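Long-range contacts in nucleoside hydrolase, putative (Trypanosoma brucei, PDB 3FZ0), which belongs to the nucleoside hydrolase family and binds a calcium ion in a carboxylate-rich site: residues D18-Q29 with V281-R292; I162-K172 with W199-E209. The protein carries 2 engineered substitutions. All coordinates share one frame; numbering follows the deposited sequence.

Contact 1 (D18-Q29 with V281-R292); sequences DDAIAIMLAMTQ and VPDAVAVLVAIR. With CA (calcium ion), chain G.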
loop_
_atom_site.group_PDB
_atom_site.type_symbol
_atom_site.label_atom_id
_atom_site.label_comp_id
_atom_site.label_asym_id
_atom_site.label_seq_id
_atom_site.Cartn_x
_atom_site.Cartn_y
_atom_site.Cartn_z
ATOM N N ASP B 18 11.111 16.160 26.544
ATOM C CA ASP B 18 9.696 16.334 26.924
ATOM C C ASP B 18 9.106 15.147 27.699
ATOM O O ASP B 18 8.233 15.318 28.546
ATOM C CB ASP B 18 8.827 16.841 25.753
ATOM C CG ASP B 18 8.611 15.792 24.663
ATOM O OD1 ASP B 18 9.615 15.196 24.180
ATOM O OD2 ASP B 18 7.407 15.563 24.319
ATOM N N ASP B 19 9.629 13.950 27.476
ATOM C CA ASP B 19 9.312 12.826 28.368
ATOM C C ASP B 19 9.712 13.101 29.831
ATOM O O ASP B 19 8.985 12.751 30.772
ATOM C CB ASP B 19 10.006 11.554 27.895
ATOM C CG ASP B 19 9.633 11.176 26.483
ATOM O OD1 ASP B 19 10.180 11.754 25.528
ATOM O OD2 ASP B 19 8.781 10.277 26.296
ATOM N N ALA B 20 10.884 13.692 30.035
ATOM C CA ALA B 20 11.340 14.007 31.387
ATOM C C ALA B 20 10.420 15.021 32.056
ATOM O O ALA B 20 10.037 14.794 33.192
ATOM C CB ALA B 20 12.788 14.485 31.398
ATOM N N ILE B 21 10.078 16.123 31.369
ATOM C CA ILE B 21 9.131 17.120 31.900
ATOM C C ILE B 21 7.779 16.443 32.224
ATOM O O ILE B 21 7.169 16.721 33.259
ATOM C CB ILE B 21 8.878 18.309 30.899
ATOM C CG1 ILE B 21 10.184 19.059 30.596
ATOM C CG2 ILE B 21 7.758 19.275 31.436
ATOM C CD1 ILE B 21 10.865 19.687 31.807
ATOM N N ALA B 22 7.319 15.563 31.337
ATOM C CA ALA B 22 6.053 14.838 31.581
ATOM C C ALA B 22 6.088 13.967 32.857
ATOM O O ALA B 22 5.128 13.953 33.653
ATOM C CB ALA B 22 5.669 13.990 30.369
ATOM N N ILE B 23 7.193 13.236 33.042
ATOM C CA ILE B 23 7.332 12.374 34.221
ATOM C C ILE B 23 7.448 13.247 35.477
ATOM O O ILE B 23 6.877 12.916 36.513
ATOM C CB ILE B 23 8.514 11.360 34.068
ATOM C CG1 ILE B 23 8.229 10.406 32.891
ATOM C CG2 ILE B 23 8.727 10.580 35.344
ATOM C CD1 ILE B 23 9.446 9.726 32.275
ATOM N N MET B 24 8.149 14.366 35.357
ATOM C CA MET B 24 8.240 15.349 36.418
ATOM C C MET B 24 6.861 15.861 36.804
ATOM O O MET B 24 6.553 16.032 37.989
ATOM C CB MET B 24 9.176 16.504 36.034
ATOM C CG MET B 24 10.674 16.119 35.915
ATOM S SD MET B 24 11.752 17.507 35.422
ATOM C CE MET B 24 12.292 18.120 36.996
ATOM N N LEU B 25 6.012 16.051 35.809
ATOM C CA LEU B 25 4.680 16.571 36.052
ATOM C C LEU B 25 3.854 15.521 36.803
ATOM O O LEU B 25 3.248 15.825 37.861
ATOM C CB LEU B 25 4.023 16.993 34.741
ATOM C CG LEU B 25 2.814 17.930 34.699
ATOM C CD1 LEU B 25 2.560 18.348 33.255
ATOM C CD2 LEU B 25 1.592 17.306 35.241
ATOM N N ALA B 26 3.838 14.292 36.287
ATOM C CA ALA B 26 3.206 13.161 37.009
ATOM C C ALA B 26 3.689 13.013 38.457
ATOM O O ALA B 26 2.881 12.756 39.338
ATOM C CB ALA B 26 3.436 11.874 36.267
ATOM N N MET B 27 4.992 13.200 38.689
ATOM C CA MET B 27 5.560 12.962 40.005
ATOM C C MET B 27 5.383 14.073 41.008
ATOM O O MET B 27 5.778 13.891 42.148
ATOM C CB MET B 27 7.041 12.626 39.894
ATOM C CG MET B 27 7.293 11.194 39.503
ATOM S SD MET B 27 9.044 10.907 39.363
ATOM C CE MET B 27 9.516 12.370 38.473
ATOM N N THR B 28 4.837 15.216 40.599
ATOM C CA THR B 28 4.762 16.398 41.478
ATOM C C THR B 28 3.313 16.843 41.630
ATOM O O THR B 28 3.021 17.927 42.056
ATOM C CB THR B 28 5.591 17.587 40.942
ATOM O OG1 THR B 28 5.163 17.942 39.602
ATOM C CG2 THR B 28 7.073 17.258 40.981
ATOM N N GLN B 29 2.394 15.990 41.245
ATOM C CA GLN B 29 0.995 16.319 41.274
ATOM C C GLN B 29 0.386 15.552 42.457
ATOM O O GLN B 29 0.791 14.425 42.748
ATOM C CB GLN B 29 0.404 15.908 39.925
ATOM C CG GLN B 29 -0.865 16.621 39.519
ATOM C CD GLN B 29 -0.709 18.102 39.192
ATOM O OE1 GLN B 29 0.389 18.623 39.002
ATOM N NE2 GLN B 29 -1.843 18.780 39.107
ATOM N N VAL B 281 5.921 21.208 24.182
ATOM C CA VAL B 281 6.322 20.117 25.081
ATOM C C VAL B 281 5.279 18.976 25.069
ATOM O O VAL B 281 4.596 18.747 26.045
ATOM C CB VAL B 281 6.557 20.650 26.533
ATOM C CG1 VAL B 281 7.270 19.613 27.372
ATOM C CG2 VAL B 281 7.382 21.915 26.506
ATOM N N PRO B 282 5.161 18.248 23.953
ATOM C CA PRO B 282 4.011 17.344 23.737
ATOM C C PRO B 282 3.722 16.340 24.830
ATOM O O PRO B 282 2.550 16.225 25.255
ATOM C CB PRO B 282 4.338 16.652 22.414
ATOM C CG PRO B 282 5.153 17.694 21.677
ATOM C CD PRO B 282 6.062 18.252 22.783
ATOM N N ASP B 283 4.735 15.592 25.281
ATOM C CA ASP B 283 4.471 14.556 26.313
ATOM C C ASP B 283 3.911 15.120 27.612
ATOM O O ASP B 283 3.132 14.451 28.279
ATOM C CB ASP B 283 5.720 13.741 26.596
ATOM C CG ASP B 283 6.141 12.912 25.410
ATOM O OD1 ASP B 283 5.280 12.574 24.579
ATOM O OD2 ASP B 283 7.341 12.587 25.297
ATOM N N ALA B 284 4.284 16.348 27.968
ATOM C CA ALA B 284 3.779 16.956 29.204
ATOM C C ALA B 284 2.296 17.233 29.075
ATOM O O ALA B 284 1.544 17.099 30.052
ATOM C CB ALA B 284 4.546 18.236 29.563
ATOM N N VAL B 285 1.865 17.597 27.865
ATOM C CA VAL B 285 0.451 17.863 27.615
ATOM C C VAL B 285 -0.369 16.565 27.791
ATOM O O VAL B 285 -1.470 16.552 28.368
ATOM C CB VAL B 285 0.231 18.554 26.213
ATOM C CG1 VAL B 285 -1.252 18.820 25.919
ATOM C CG2 VAL B 285 0.979 19.867 26.121
ATOM N N ALA B 286 0.177 15.455 27.318
ATOM C CA ALA B 286 -0.500 14.175 27.432
ATOM C C ALA B 286 -0.643 13.769 28.909
ATOM O O ALA B 286 -1.737 13.386 29.347
ATOM C CB ALA B 286 0.258 13.097 26.628
ATOM N N VAL B 287 0.454 13.831 29.677
ATOM C CA VAL B 287 0.373 13.580 31.131
ATOM C C VAL B 287 -0.677 14.485 31.808
ATOM O O VAL B 287 -1.457 14.005 32.632
ATOM C CB VAL B 287 1.764 13.663 31.868
ATOM C CG1 VAL B 287 1.598 13.576 33.362
ATOM C CG2 VAL B 287 2.683 12.521 31.380
ATOM N N LEU B 288 -0.732 15.761 31.436
ATOM C CA LEU B 288 -1.754 16.643 31.984
ATOM C C LEU B 288 -3.182 16.161 31.674
ATOM O O LEU B 288 -4.076 16.187 32.548
ATOM C CB LEU B 288 -1.556 18.066 31.477
ATOM C CG LEU B 288 -2.548 19.087 32.022
ATOM C CD1 LEU B 288 -2.156 19.439 33.417
ATOM C CD2 LEU B 288 -2.512 20.299 31.127
ATOM N N VAL B 289 -3.400 15.715 30.438
ATOM C CA VAL B 289 -4.715 15.231 30.042
ATOM C C VAL B 289 -5.114 14.033 30.900
ATOM O O VAL B 289 -6.258 13.934 31.312
ATOM C CB VAL B 289 -4.789 14.937 28.532
ATOM C CG1 VAL B 289 -6.021 14.104 28.173
ATOM C CG2 VAL B 289 -4.808 16.248 27.758
ATOM N N ALA B 290 -4.163 13.137 31.162
ATOM C CA ALA B 290 -4.420 11.921 31.932
ATOM C C ALA B 290 -4.824 12.210 33.346
ATOM O O ALA B 290 -5.708 11.575 33.884
ATOM C CB ALA B 290 -3.195 11.040 31.958
ATOM N N ILE B 291 -4.151 13.147 33.977
ATOM C CA ILE B 291 -4.389 13.343 35.401
ATOM C C ILE B 291 -5.329 14.504 35.749
ATOM O O ILE B 291 -5.925 14.491 36.817
ATOM C CB ILE B 291 -3.089 13.307 36.229
ATOM C CG1 ILE B 291 -2.142 14.426 35.872
ATOM C CG2 ILE B 291 -2.361 12.013 35.950
ATOM C CD1 ILE B 291 -0.663 14.093 36.273
ATOM N N ARG B 292 -5.473 15.474 34.841
ATOM C CA ARG B 292 -6.432 16.542 35.033
ATOM C C ARG B 292 -7.370 16.608 33.854
ATOM O O ARG B 292 -7.185 17.442 32.974
ATOM C CB ARG B 292 -5.736 17.891 35.233
ATOM C CG ARG B 292 -4.692 17.914 36.334
ATOM C CD ARG B 292 -4.503 19.306 36.870
ATOM N NE ARG B 292 -5.420 19.575 37.964
ATOM C CZ ARG B 292 -5.952 20.765 38.239
ATOM N NH1 ARG B 292 -5.670 21.823 37.496
ATOM N NH2 ARG B 292 -6.777 20.903 39.282
HETATM CA CA CA G . 8.384 10.892 23.886
HETATM O O HOH W 1 9.498 12.869 22.966
HETATM O O HOH W 2 6.696 11.718 22.566
HETATM O O HOH W 3 8.868 10.101 21.351
#
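A22 and V287 meet at the middle of two nearly parallel helices, 17-27 and 282-291. Their axes come within 7.3 Å at an angle of 25°. The helices pack side by side in the nucleoside hydrolase fold, with helix 282-291 resting on strand 162-165 of the central sheet. A22 CB sits 3.5 Å from V287 CG2, and small side chains let the backbones come close: the CA atoms of A22 and A284 are 3.9 Å apart. L25 runs past V287 and I291 in the opposite sense; its CD1 lies near A284 O and its CD2 near I291 CD1. I21 CG2 touches A284 CB. Toward the C-terminal ends, Q29 NE2 packs on R292 CD.

The N-terminal ends are polar. Both bring carboxylates to the calcium ion. D19 binds it through OD1 and OD2, and D283 through OD2. D14, the carbonyl of L134 and three waters complete the site. T13 and G16 also bond to the D19 carboxylate. D18 lies in the second shell: water 1 links its OD1 to the metal. D18 CG lies between the backbone N and the carbonyl carbon (chi1 71°), which turns the carboxylate to the start of helix 282-291. There D283 N donates to D18 OD2 at 2.8 Å, on the anti side.

Contact 2 (I162-K172 with W199-E209); sequences IVIMNGTSESK and WKCPVQLVNWE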
loop_
_atom_site.group_PDB
_atom_site.type_symbol
_atom_site.label_atom_id
_atom_site.label_comp_id
_atom_site.label_asym_id
_atom_site.label_seq_id
_atom_site.Cartn_x
_atom_site.Cartn_y
_atom_site.Cartn_z
ATOM N N ILE B 162 -6.278 4.735 29.129
ATOM C CA ILE B 162 -5.086 4.960 28.316
ATOM C C ILE B 162 -5.095 6.334 27.658
ATOM O O ILE B 162 -6.066 6.775 27.053
ATOM C CB ILE B 162 -4.796 3.760 27.311
ATOM C CG1 ILE B 162 -3.486 3.976 26.530
ATOM C CG2 ILE B 162 -5.996 3.483 26.396
ATOM C CD1 ILE B 162 -2.987 2.732 25.766
ATOM N N VAL B 163 -4.005 7.041 27.850
ATOM C CA VAL B 163 -3.791 8.323 27.179
ATOM C C VAL B 163 -2.482 8.224 26.425
ATOM O O VAL B 163 -1.488 7.788 26.972
ATOM C CB VAL B 163 -3.766 9.464 28.177
ATOM C CG1 VAL B 163 -3.721 10.759 27.461
ATOM C CG2 VAL B 163 -4.986 9.398 29.068
ATOM N N ILE B 164 -2.504 8.570 25.149
ATOM C CA ILE B 164 -1.301 8.421 24.302
ATOM C C ILE B 164 -0.850 9.734 23.657
ATOM O O ILE B 164 -1.675 10.527 23.158
ATOM C CB ILE B 164 -1.501 7.307 23.230
ATOM C CG1 ILE B 164 -2.604 7.674 22.215
ATOM C CG2 ILE B 164 -1.785 5.970 23.921
ATOM C CD1 ILE B 164 -2.743 6.694 21.057
ATOM N N MET B 165 0.449 10.001 23.681
ATOM C CA MET B 165 0.938 11.130 22.858
ATOM C C MET B 165 1.307 10.555 21.500
ATOM O O MET B 165 2.306 9.870 21.360
ATOM C CB MET B 165 2.111 11.900 23.503
ATOM C CG MET B 165 2.342 13.230 22.835
ATOM S SD MET B 165 3.067 13.053 21.191
ATOM C CE MET B 165 2.109 14.222 20.228
ATOM N N ASN B 166 0.473 10.852 20.513
ATOM C CA ASN B 166 0.414 10.073 19.260
ATOM C C ASN B 166 -0.424 10.750 18.155
ATOM O O ASN B 166 -1.485 11.336 18.433
ATOM C CB ASN B 166 -0.112 8.658 19.555
ATOM C CG ASN B 166 0.026 7.702 18.352
ATOM O OD1 ASN B 166 -0.797 7.715 17.426
ATOM N ND2 ASN B 166 1.047 6.851 18.386
ATOM N N GLY B 167 0.059 10.686 16.922
ATOM C CA GLY B 167 -0.723 11.088 15.781
ATOM C C GLY B 167 -0.993 12.560 15.576
ATOM O O GLY B 167 -0.381 13.435 16.215
ATOM N N THR B 168 -1.880 12.843 14.627
ATOM C CA THR B 168 -2.249 14.210 14.284
ATOM C C THR B 168 -3.787 14.323 14.280
ATOM O O THR B 168 -4.507 13.291 14.270
ATOM C CB THR B 168 -1.737 14.578 12.884
ATOM O OG1 THR B 168 -2.579 13.939 11.910
ATOM C CG2 THR B 168 -0.287 14.134 12.697
ATOM N N SER B 169 -4.289 15.552 14.301
ATOM C CA SER B 169 -5.696 15.776 14.083
ATOM C C SER B 169 -5.959 16.434 12.735
ATOM O O SER B 169 -7.095 16.596 12.338
ATOM C CB SER B 169 -6.317 16.592 15.212
ATOM O OG SER B 169 -5.635 17.801 15.377
ATOM N N GLU B 170 -4.904 16.796 12.022
ATOM C CA GLU B 170 -5.021 17.619 10.810
ATOM C C GLU B 170 -4.005 17.159 9.775
ATOM O O GLU B 170 -3.763 17.840 8.797
ATOM C CB GLU B 170 -4.764 19.111 11.136
ATOM C CG GLU B 170 -5.816 19.807 12.015
ATOM C CD GLU B 170 -5.471 21.262 12.320
ATOM O OE1 GLU B 170 -4.836 21.921 11.469
ATOM O OE2 GLU B 170 -5.811 21.756 13.417
ATOM N N SER B 171 -3.408 16.005 10.034
ATOM C CA SER B 171 -2.254 15.486 9.305
ATOM C C SER B 171 -1.153 16.500 8.928
ATOM O O SER B 171 -0.585 16.426 7.843
ATOM C CB SER B 171 -2.704 14.611 8.115
ATOM O OG SER B 171 -3.320 15.414 7.131
ATOM N N LYS B 172 -0.863 17.432 9.843
ATOM C CA LYS B 172 0.405 18.125 9.835
ATOM C C LYS B 172 1.469 17.217 10.429
ATOM O O LYS B 172 1.784 17.353 11.602
ATOM C CB LYS B 172 0.342 19.426 10.643
ATOM C CG LYS B 172 -0.605 20.454 10.067
ATOM C CD LYS B 172 -0.414 21.822 10.674
ATOM C CE LYS B 172 -1.705 22.626 10.580
ATOM N NZ LYS B 172 -1.816 23.344 9.283
ATOM N N TRP B 199 -11.497 -1.692 26.158
ATOM C CA TRP B 199 -11.147 -0.515 26.945
ATOM C C TRP B 199 -12.418 -0.046 27.635
ATOM O O TRP B 199 -13.487 -0.054 27.032
ATOM C CB TRP B 199 -10.655 0.624 26.059
ATOM C CG TRP B 199 -9.364 0.425 25.329
ATOM C CD1 TRP B 199 -9.194 0.442 23.976
ATOM C CD2 TRP B 199 -8.054 0.256 25.893
ATOM N NE1 TRP B 199 -7.867 0.283 23.651
ATOM C CE2 TRP B 199 -7.144 0.165 24.811
ATOM C CE3 TRP B 199 -7.561 0.201 27.192
ATOM C CZ2 TRP B 199 -5.771 0.005 24.995
ATOM C CZ3 TRP B 199 -6.193 0.029 27.378
ATOM C CH2 TRP B 199 -5.317 -0.069 26.278
ATOM N N LYS B 200 -12.298 0.366 28.892
ATOM C CA LYS B 200 -13.429 0.935 29.621
ATOM C C LYS B 200 -13.841 2.310 29.077
ATOM O O LYS B 200 -15.013 2.684 29.147
ATOM C CB LYS B 200 -13.114 1.026 31.112
ATOM C CG LYS B 200 -13.237 -0.305 31.892
ATOM C CD LYS B 200 -13.694 -0.000 33.324
ATOM C CE LYS B 200 -13.124 -0.957 34.390
ATOM N NZ LYS B 200 -11.820 -0.462 34.954
ATOM N N CYS B 201 -12.864 3.046 28.551
ATOM C CA CYS B 201 -13.082 4.343 27.941
ATOM C C CYS B 201 -12.298 4.406 26.656
ATOM O O CYS B 201 -11.198 3.851 26.581
ATOM C CB CYS B 201 -12.546 5.482 28.819
ATOM S SG CYS B 201 -13.717 6.219 29.944
ATOM N N PRO B 202 -12.817 5.139 25.654
ATOM C CA PRO B 202 -12.049 5.321 24.414
ATOM C C PRO B 202 -10.641 5.825 24.704
ATOM O O PRO B 202 -10.453 6.601 25.642
ATOM C CB PRO B 202 -12.819 6.426 23.684
ATOM C CG PRO B 202 -14.221 6.319 24.241
ATOM C CD PRO B 202 -14.110 5.849 25.636
ATOM N N VAL B 203 -9.679 5.378 23.897
ATOM C CA VAL B 203 -8.302 5.892 23.898
ATOM C C VAL B 203 -8.369 7.414 23.754
ATOM O O VAL B 203 -9.117 7.912 22.902
ATOM C CB VAL B 203 -7.512 5.307 22.688
ATOM C CG1 VAL B 203 -6.069 5.855 22.629
ATOM C CG2 VAL B 203 -7.547 3.766 22.678
ATOM N N GLN B 204 -7.632 8.152 24.584
ATOM C CA GLN B 204 -7.493 9.610 24.426
ATOM C C GLN B 204 -6.269 9.923 23.579
ATOM O O GLN B 204 -5.130 9.589 23.955
ATOM C CB GLN B 204 -7.365 10.306 25.780
ATOM C CG GLN B 204 -8.440 9.894 26.785
ATOM C CD GLN B 204 -9.821 10.334 26.380
ATOM O OE1 GLN B 204 -10.075 11.530 26.255
ATOM N NE2 GLN B 204 -10.731 9.370 26.153
ATOM N N LEU B 205 -6.497 10.554 22.432
ATOM C CA LEU B 205 -5.412 10.816 21.486
ATOM C C LEU B 205 -4.872 12.225 21.671
ATOM O O LEU B 205 -5.440 13.204 21.164
ATOM C CB LEU B 205 -5.872 10.576 20.038
ATOM C CG LEU B 205 -4.828 10.641 18.915
ATOM C CD1 LEU B 205 -3.983 9.351 18.692
ATOM C CD2 LEU B 205 -5.514 11.081 17.589
ATOM N N VAL B 206 -3.773 12.347 22.398
ATOM C CA VAL B 206 -3.130 13.646 22.538
ATOM C C VAL B 206 -2.166 13.829 21.352
ATOM O O VAL B 206 -1.011 13.349 21.351
ATOM C CB VAL B 206 -2.499 13.801 23.911
ATOM C CG1 VAL B 206 -1.903 15.229 24.099
ATOM C CG2 VAL B 206 -3.568 13.458 25.005
ATOM N N ASN B 207 -2.688 14.503 20.328
ATOM C CA ASN B 207 -2.033 14.588 19.032
ATOM C C ASN B 207 -1.141 15.805 18.954
ATOM O O ASN B 207 -1.216 16.711 19.799
ATOM C CB ASN B 207 -3.072 14.639 17.903
ATOM C CG ASN B 207 -4.152 15.660 18.165
ATOM O OD1 ASN B 207 -3.998 16.844 17.872
ATOM N ND2 ASN B 207 -5.242 15.215 18.776
ATOM N N TRP B 208 -0.334 15.837 17.900
ATOM C CA TRP B 208 0.627 16.904 17.665
ATOM C C TRP B 208 0.022 18.322 17.702
ATOM O O TRP B 208 0.515 19.186 18.453
ATOM C CB TRP B 208 1.351 16.643 16.337
ATOM C CG TRP B 208 2.245 17.754 15.842
ATOM C CD1 TRP B 208 2.082 18.466 14.686
ATOM C CD2 TRP B 208 3.441 18.247 16.453
ATOM N NE1 TRP B 208 3.089 19.350 14.542
ATOM C CE2 TRP B 208 3.949 19.252 15.604
ATOM C CE3 TRP B 208 4.127 17.954 17.645
ATOM C CZ2 TRP B 208 5.128 20.003 15.914
ATOM C CZ3 TRP B 208 5.313 18.682 17.949
ATOM C CH2 TRP B 208 5.790 19.695 17.088
ATOM N N GLU B 209 -1.029 18.561 16.921
ATOM C CA GLU B 209 -1.589 19.918 16.773
ATOM C C GLU B 209 -2.167 20.455 18.072
ATOM O O GLU B 209 -1.984 21.598 18.399
ATOM C CB GLU B 209 -2.634 20.003 15.653
ATOM C CG GLU B 209 -2.073 19.710 14.244
ATOM C CD GLU B 209 -2.120 18.222 13.857
ATOM O OE1 GLU B 209 -2.156 17.373 14.766
ATOM O OE2 GLU B 209 -2.123 17.894 12.643
#
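I162 and W199 open an apolar line along two neighbouring parallel strands, 162-165 and 203-206, in the central sheet of the nucleoside hydrolase fold. I162 CG2 stands over one face of the indole. I162 CG2 is 3.5 Å from the centroid of the six-membered ring of W199, a CH-pi contact. CG1 of I162 extends anti to the backbone N (chi1 -176°), which brings CD1 to the same ring near CH2. I164 CD1 touches both V203 CG1 and L205 CD1. On the other face of the sheet, V163 CG1 meets V206 CG2.

Backbone bonds follow the parallel ladder. I162 O accepts from Q204 N, and Q204 O accepts from I164 N at 3.1 Å. I164 O then takes V206 N, and V206 O takes N166 N. Beyond the strands, W208 N donates to G167 O at 2.9 Å.

The third group is polar and centres on E209. Its side chain bends at chi2 (89°) and turns the carboxylate into the loop 168-172. S169 N reaches E209 OE1 at 2.8 Å, from above the carboxylate plane. K172 N meets E209 OE2 at 3.1 Å, nearly in line with the C-O bond, and E170 N adds a weak bond to OE2. S169 OG donates to N207 OD1 at 3.1 Å. That OD1 also caps V210 N at the start of helix 208-212, while N207 ND2 bonds to I340 O.

The loop and the helix start also face the second subunit: W208 NE1 bonds to Y322 of that subunit, and K172 makes a cation-pi contact with its W321. One carboxylate collecting three backbone N-H groups probably fixes the loop's shape where the subunits meet, and those donors would tend to stabilise its negative charge.

Overall arrangement
The two contacts lie about 15 Å apart, centre to centre, and touch directly. Contact 1 joins residues near the start of the chain to residues far along it, and both segments of contact 2 fall between them in sequence. The strands of contact 2 belong to the mixed central sheet, and its loop and helix start continue beyond the strand ends. Helix 282-291 packs on the sheet face that carries V163, M165 and V206. A286 rests on V206, A290 on V163, and D283 on M165. This helix is thus shared: it packs on helix 17-27 in contact 1 and on the strands of contact 2. The calcium site sits at one end of the helix pair, while E170-K172 and W208 of contact 2 meet the second subunit.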